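Local structure of packaging enzyme P4 (Pseudomonas phage phi6, 4BLO) at residues S58-G61 against V62-R65; I216-L219 against F220-Y223; Y242-G245 against Q246-S250. The protein hydrolyses nucleoside triphosphates and, as a hexameric RecA-type helicase of a double-stranded RNA phage, probably drives viral RNA into the capsid. All blocks are in the same frame, centred on the assembly; numbering follows the deposited sequence.

Contact 1: S58-G61 against V62-R65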
loop_
_atom_site.group_PDB
_atom_site.type_symbol
_atom_site.label_atom_id
_atom_site.label_comp_id
_atom_site.label_asym_id
_atom_site.label_seq_id
_atom_site.Cartn_x
_atom_site.Cartn_y
_atom_site.Cartn_z
ATOM N N SER L 58 51.450 8.639 -6.473
ATOM C CA SER L 58 50.603 7.635 -7.100
ATOM C C SER L 58 49.984 6.692 -6.048
ATOM O O SER L 58 50.681 6.244 -5.135
ATOM C CB SER L 58 51.416 6.844 -8.123
ATOM O OG SER L 58 50.588 6.057 -8.963
ATOM N N LEU L 59 48.663 6.438 -6.170
ATOM C CA LEU L 59 47.871 5.587 -5.285
ATOM C C LEU L 59 46.992 4.619 -6.070
ATOM O O LEU L 59 46.525 4.947 -7.169
ATOM C CB LEU L 59 46.991 6.476 -4.388
ATOM C CG LEU L 59 47.172 6.399 -2.849
ATOM C CD1 LEU L 59 48.601 6.111 -2.425
ATOM C CD2 LEU L 59 46.682 7.644 -2.187
ATOM N N ALA L 60 46.736 3.439 -5.471
ATOM C CA ALA L 60 45.862 2.416 -6.031
ATOM C C ALA L 60 44.476 2.523 -5.404
ATOM O O ALA L 60 44.349 2.586 -4.174
ATOM C CB ALA L 60 46.452 1.043 -5.790
ATOM N N GLY L 61 43.453 2.566 -6.257
ATOM C CA GLY L 61 42.045 2.659 -5.863
ATOM C C GLY L 61 41.632 1.675 -4.785
ATOM O O GLY L 61 40.820 2.002 -3.921
ATOM N N VAL L 62 42.223 0.469 -4.816
ATOM C CA VAL L 62 42.011 -0.607 -3.850
ATOM C C VAL L 62 42.468 -0.175 -2.461
ATOM O O VAL L 62 41.842 -0.537 -1.474
ATOM C CB VAL L 62 42.763 -1.904 -4.261
ATOM C CG1 VAL L 62 42.092 -3.139 -3.670
ATOM C CG2 VAL L 62 42.894 -2.033 -5.774
ATOM N N ASP L 63 43.579 0.559 -2.380
ATOM C CA ASP L 63 44.164 0.975 -1.109
ATOM C C ASP L 63 43.452 2.166 -0.480
ATOM O O ASP L 63 43.616 2.382 0.724
ATOM C CB ASP L 63 45.655 1.301 -1.289
ATOM C CG ASP L 63 46.495 0.210 -1.939
ATOM O OD1 ASP L 63 46.142 -0.982 -1.789
ATOM O OD2 ASP L 63 47.509 0.550 -2.581
ATOM N N ILE L 64 42.664 2.930 -1.269
ATOM C CA ILE L 64 41.969 4.119 -0.757
ATOM C C ILE L 64 40.479 3.848 -0.467
ATOM O O ILE L 64 39.731 4.808 -0.275
ATOM C CB ILE L 64 42.155 5.368 -1.661
ATOM C CG1 ILE L 64 41.619 5.145 -3.104
ATOM C CG2 ILE L 64 43.609 5.811 -1.640
ATOM C CD1 ILE L 64 41.279 6.377 -3.865
ATOM N N ARG L 65 40.047 2.575 -0.387
ATOM C CA ARG L 65 38.644 2.293 -0.069
ATOM C C ARG L 65 38.412 2.598 1.443
ATOM O O ARG L 65 39.316 2.353 2.252
ATOM C CB ARG L 65 38.220 0.873 -0.505
ATOM C CG ARG L 65 38.684 -0.262 0.383
ATOM C CD ARG L 65 39.210 -1.431 -0.412
ATOM N NE ARG L 65 38.184 -2.119 -1.195
ATOM C CZ ARG L 65 38.291 -3.382 -1.594
ATOM N NH1 ARG L 65 39.368 -4.095 -1.281
ATOM N NH2 ARG L 65 37.315 -3.947 -2.297
#
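Ile64 folds back against Gly61 and Leu59, while the backbone between them turns through a beta turn closed by Asp63 N donating to Ala60 O at 2.8 Å. Gly61 and Val62 occupy the two corners, both with near-helical backbone angles, and the donor stands well above the plane of the Ala60 carbonyl instead of meeting a lone pair. Ile64 N adds two weak bonds, to Ala60 O and Gly61 O, so its N-H is shared between successive carbonyls as the chain coils.

The side chain of Ile64 branches at CB, which keeps 4.3 Å from Gly61 O. CG1 sits between the backbone N and the carbonyl carbon (chi1 60°), which brings it to 3.3 Å from Gly61 O. From there CD1 turns back from the glycine, 4.3 Å from Gly61 CA. The other branch, CG2, heads for Leu59 and packs 3.6 Å from its CD2, the two side chains meeting at a slant in a purely apolar touch. On another flank of the turn Asp63 lies alongside Ala60: its CB is 3.4 Å from Ala60 O, and its OD2 comes equally near Ala60 CB, a carboxylate resting against a methyl group.

This bend links helix 38-54 to helix 66-69, with Arg65 as N-cap residue of the latter. Leu59 drives into Val48, Leu51 and Ala52 of helix 38-54, and Tyr44 OH of the same helix is hydrogen-bonded to Ile64 O. Backbone bonds join Leu59 to Ile3 and Gly61 to Asp159, Arg65 reaches strand 161-163 at the margin of the main sheet, and Val62 packs on Ala104 of a second subunit.

Contact 2: I216-L219 against F220-Y223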
loop_
_atom_site.group_PDB
_atom_site.type_symbol
_atom_site.label_atom_id
_atom_site.label_comp_id
_atom_site.label_asym_id
_atom_site.label_seq_id
_atom_site.Cartn_x
_atom_site.Cartn_y
_atom_site.Cartn_z
ATOM N N ILE L 216 22.025 15.972 -3.376
ATOM C CA ILE L 216 23.364 15.434 -3.636
ATOM C C ILE L 216 24.168 16.487 -4.445
ATOM O O ILE L 216 25.307 16.781 -4.088
ATOM C CB ILE L 216 23.298 14.047 -4.326
ATOM C CG1 ILE L 216 22.883 12.953 -3.325
ATOM C CG2 ILE L 216 24.607 13.697 -4.998
ATOM C CD1 ILE L 216 22.308 11.692 -3.939
ATOM N N SER L 217 23.546 17.093 -5.481
ATOM C CA SER L 217 24.186 18.109 -6.318
ATOM C C SER L 217 24.644 19.304 -5.487
ATOM O O SER L 217 25.798 19.711 -5.603
ATOM C CB SER L 217 23.247 18.563 -7.431
ATOM O OG SER L 217 23.913 19.385 -8.376
ATOM N N ASN L 218 23.765 19.828 -4.612
ATOM C CA ASN L 218 24.072 20.988 -3.762
ATOM C C ASN L 218 25.154 20.648 -2.715
ATOM O O ASN L 218 25.992 21.498 -2.407
ATOM C CB ASN L 218 22.813 21.543 -3.108
ATOM C CG ASN L 218 21.799 22.135 -4.068
ATOM O OD1 ASN L 218 20.596 22.183 -3.776
ATOM N ND2 ASN L 218 22.250 22.621 -5.220
ATOM N N LEU L 219 25.169 19.392 -2.235
ATOM C CA LEU L 219 26.175 18.881 -1.306
ATOM C C LEU L 219 27.564 18.977 -1.970
ATOM O O LEU L 219 28.523 19.415 -1.340
ATOM C CB LEU L 219 25.818 17.425 -0.946
ATOM C CG LEU L 219 25.958 16.942 0.503
ATOM C CD1 LEU L 219 25.263 17.849 1.492
ATOM C CD2 LEU L 219 25.408 15.548 0.649
ATOM N N PHE L 220 27.648 18.652 -3.272
ATOM C CA PHE L 220 28.891 18.744 -4.042
ATOM C C PHE L 220 29.207 20.192 -4.410
ATOM O O PHE L 220 30.387 20.543 -4.461
ATOM C CB PHE L 220 28.835 17.873 -5.302
ATOM C CG PHE L 220 28.713 16.388 -5.041
ATOM C CD1 PHE L 220 29.298 15.809 -3.921
ATOM C CD2 PHE L 220 28.054 15.561 -5.941
ATOM C CE1 PHE L 220 29.194 14.434 -3.687
ATOM C CE2 PHE L 220 27.963 14.184 -5.714
ATOM C CZ PHE L 220 28.533 13.628 -4.589
ATOM N N THR L 221 28.174 21.036 -4.653
ATOM C CA THR L 221 28.360 22.457 -4.989
ATOM C C THR L 221 28.984 23.194 -3.799
ATOM O O THR L 221 29.886 24.007 -3.986
ATOM C CB THR L 221 27.031 23.103 -5.416
ATOM O OG1 THR L 221 26.416 22.297 -6.428
ATOM C CG2 THR L 221 27.204 24.537 -5.913
ATOM N N GLN L 222 28.529 22.871 -2.581
ATOM C CA GLN L 222 29.010 23.451 -1.335
ATOM C C GLN L 222 30.465 23.038 -1.018
ATOM O O GLN L 222 31.189 23.829 -0.401
ATOM C CB GLN L 222 28.098 23.018 -0.191
ATOM C CG GLN L 222 27.908 24.106 0.839
ATOM C CD GLN L 222 26.641 23.890 1.623
ATOM O OE1 GLN L 222 26.537 22.936 2.406
ATOM N NE2 GLN L 222 25.659 24.780 1.441
ATOM N N TYR L 223 30.883 21.812 -1.431
ATOM C CA TYR L 223 32.223 21.280 -1.152
ATOM C C TYR L 223 33.146 21.274 -2.401
ATOM O O TYR L 223 34.180 20.606 -2.400
ATOM C CB TYR L 223 32.117 19.880 -0.518
ATOM C CG TYR L 223 31.352 19.888 0.789
ATOM C CD1 TYR L 223 31.705 20.746 1.821
ATOM C CD2 TYR L 223 30.284 19.026 1.000
ATOM C CE1 TYR L 223 30.991 20.772 3.016
ATOM C CE2 TYR L 223 29.570 19.032 2.199
ATOM C CZ TYR L 223 29.937 19.896 3.210
ATOM O OH TYR L 223 29.242 19.895 4.402
#
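Ile216 and Phe220, one helical turn apart, lie side by side and point the same way from helix 208-222. The CG2 branch of Ile216 touches the ring at CE2, 3.5 Å away. CG of Phe220 is anti to its own carbonyl carbon (chi1 -64°), which swings the ring back along the helix; Ile216 O therefore comes over one ring face, displaced toward the rim and 3.4 Å above the plane. That oxygen also accepts the bond from Phe220 N at 3.1 Å.

At the end of the helix the ring of Tyr223 lies obliquely to Leu219 O, with CG 3.6 Å from it, and the bond from Tyr223 N to that oxygen is weak. Phe220 packs on Val227 of strand 226-231 and on Cys174 and Ile175 of helix 167-179; Ile175 also meets Tyr223, and the apolar side of the helix thus lies against the parallel core of the RecA-type sheet.

Thr221 takes the polar role. Its N donates to Ser217 O at 2.9 Å, and its OG1 stands 2.8 Å from the same oxygen. Ser119 O, however, is the stronger partner of OG1, and Ser217 OG bonds Val121 N. The buried hydroxyls thus have partners on the segment leading into and forming strand 120-126, tying this face of the helix to that strand by polar bonds, while the apolar side chains pack on strand 226-231.

Contact 3: Y242-G245 against Q246-S250; sequences YVFG and QVMAS
Tyr242 and Gln246 are brought together by two torsions: CG of the tyrosine is anti to its backbone N (chi1 174°), and the glutamine chain bends at chi2 (-62°) so that it folds across the ring. Both lie on helix 240-248 of the RecA-type P-loop ATPase fold. Gln246 CG makes a CH-pi contact over one ring face, 4.0 Å from the centroid, and NE2 passes over that ring 3.5 Å from CE1. Ring and amide planes are 28° apart, leaving the pair slanted, short of a true stack.

Two residues on, Phe244 and Met248 form a Met-aromatic pair. Met248 SD lies obliquely to the Phe244 ring, 4.5 Å from its centroid, and CE reaches Phe244 CE2. The helical bond from Met248 N to Phe244 O, 2.8 Å, joins the same two residues. Phe244 packs on Ala254 and Leu256 of strand 253-258, whereas the side chain of Met248 comes within about 4 Å of a bound ADP. Val243 and Val247 turn to strand 120-126, where both meet Met125.

The outer side faces a third subunit: Tyr242 OH is hydrogen-bonded to Val235 O there, and Met234 of that subunit touches both Tyr242 and Gln246. Where the helix gives way to the following turn, Ser250 OG donates to Gln246 O at 3.2 Å and is also hydrogen-bonded to Arg190 NH1 of the third subunit.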
loop_
_atom_site.group_PDB
_atom_site.type_symbol
_atom_site.label_atom_id
_atom_site.label_comp_id
_atom_site.label_asym_id
_atom_site.label_seq_id
_atom_site.Cartn_x
_atom_site.Cartn_y
_atom_site.Cartn_z
ATOM N N TYR L 242 10.841 11.744 -20.521
ATOM C CA TYR L 242 10.200 12.531 -19.467
ATOM C C TYR L 242 11.110 12.586 -18.243
ATOM O O TYR L 242 11.360 13.670 -17.754
ATOM C CB TYR L 242 8.814 11.947 -19.105
ATOM C CG TYR L 242 8.140 12.605 -17.916
ATOM C CD1 TYR L 242 7.335 13.733 -18.079
ATOM C CD2 TYR L 242 8.293 12.094 -16.628
ATOM C CE1 TYR L 242 6.722 14.349 -16.986
ATOM C CE2 TYR L 242 7.694 12.710 -15.530
ATOM C CZ TYR L 242 6.904 13.833 -15.716
ATOM O OH TYR L 242 6.297 14.428 -14.635
ATOM N N VAL L 243 11.614 11.431 -17.767
ATOM C CA VAL L 243 12.488 11.308 -16.592
ATOM C C VAL L 243 13.786 12.107 -16.810
ATOM O O VAL L 243 14.223 12.802 -15.897
ATOM C CB VAL L 243 12.765 9.823 -16.215
ATOM C CG1 VAL L 243 13.766 9.702 -15.055
ATOM C CG2 VAL L 243 11.468 9.104 -15.854
ATOM N N PHE L 244 14.363 12.065 -18.010
ATOM C CA PHE L 244 15.585 12.819 -18.268
ATOM C C PHE L 244 15.320 14.328 -18.111
ATOM O O PHE L 244 16.066 15.006 -17.388
ATOM C CB PHE L 244 16.176 12.479 -19.656
ATOM C CG PHE L 244 17.483 13.181 -19.918
ATOM C CD1 PHE L 244 18.663 12.726 -19.340
ATOM C CD2 PHE L 244 17.532 14.317 -20.715
ATOM C CE1 PHE L 244 19.871 13.388 -19.566
ATOM C CE2 PHE L 244 18.739 14.974 -20.945
ATOM C CZ PHE L 244 19.900 14.517 -20.360
ATOM N N GLY L 245 14.242 14.808 -18.738
ATOM C CA GLY L 245 13.822 16.205 -18.674
ATOM C C GLY L 245 13.670 16.683 -17.246
ATOM O O GLY L 245 14.027 17.822 -16.909
ATOM N N GLN L 246 13.215 15.769 -16.394
ATOM C CA GLN L 246 13.008 16.024 -14.988
ATOM C C GLN L 246 14.335 16.033 -14.242
ATOM O O GLN L 246 14.507 16.838 -13.337
ATOM C CB GLN L 246 12.052 14.981 -14.394
ATOM C CG GLN L 246 10.627 14.968 -14.998
ATOM C CD GLN L 246 9.837 16.241 -14.826
ATOM O OE1 GLN L 246 9.883 16.872 -13.773
ATOM N NE2 GLN L 246 9.087 16.634 -15.848
ATOM N N VAL L 247 15.279 15.149 -14.623
ATOM C CA VAL L 247 16.606 15.022 -14.003
ATOM C C VAL L 247 17.452 16.251 -14.360
ATOM O O VAL L 247 18.195 16.762 -13.509
ATOM C CB VAL L 247 17.299 13.686 -14.382
ATOM C CG1 VAL L 247 18.775 13.698 -13.992
ATOM C CG2 VAL L 247 16.589 12.495 -13.729
ATOM N N MET L 248 17.302 16.752 -15.593
ATOM C CA MET L 248 17.994 17.952 -16.065
ATOM C C MET L 248 17.725 19.153 -15.133
ATOM O O MET L 248 18.627 19.945 -14.881
ATOM C CB MET L 248 17.506 18.270 -17.475
ATOM C CG MET L 248 18.453 17.909 -18.584
ATOM S SD MET L 248 17.468 18.137 -20.084
ATOM C CE MET L 248 18.717 18.465 -21.286
ATOM N N ALA L 249 16.490 19.265 -14.611
ATOM C CA ALA L 249 16.015 20.314 -13.696
ATOM C C ALA L 249 16.467 20.068 -12.233
ATOM O O ALA L 249 16.236 20.920 -11.369
ATOM C CB ALA L 249 14.496 20.391 -13.762
ATOM N N SER L 250 17.125 18.914 -11.973
ATOM C CA SER L 250 17.578 18.500 -10.649
ATOM C C SER L 250 19.109 18.346 -10.528
ATOM O O SER L 250 19.591 18.078 -9.424
ATOM C CB SER L 250 16.907 17.180 -10.277
ATOM O OG SER L 250 15.495 17.301 -10.315
#

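How the contacts relate
Contact 2 is the most deeply buried, its centre about 9 Å from that of the chain; contacts 1 and 3 lie about 18 and 17 Å out, on opposite sides of it. Contacts 2 and 3 belong to two helices packed together, touching where Ser217 CB comes 4.2 Å from Ser250 O; both also meet strand 120-126 and the third subunit. Contact 1 touches neither, its centre about 24 Å from that of contact 2, and meets the second subunit instead. Chemistry follows place: a backbone turn with one aliphatic pair in the loop, ring packing plus buried hydroxyls in the core, and amide and sulfur against rings near nucleotide and interface.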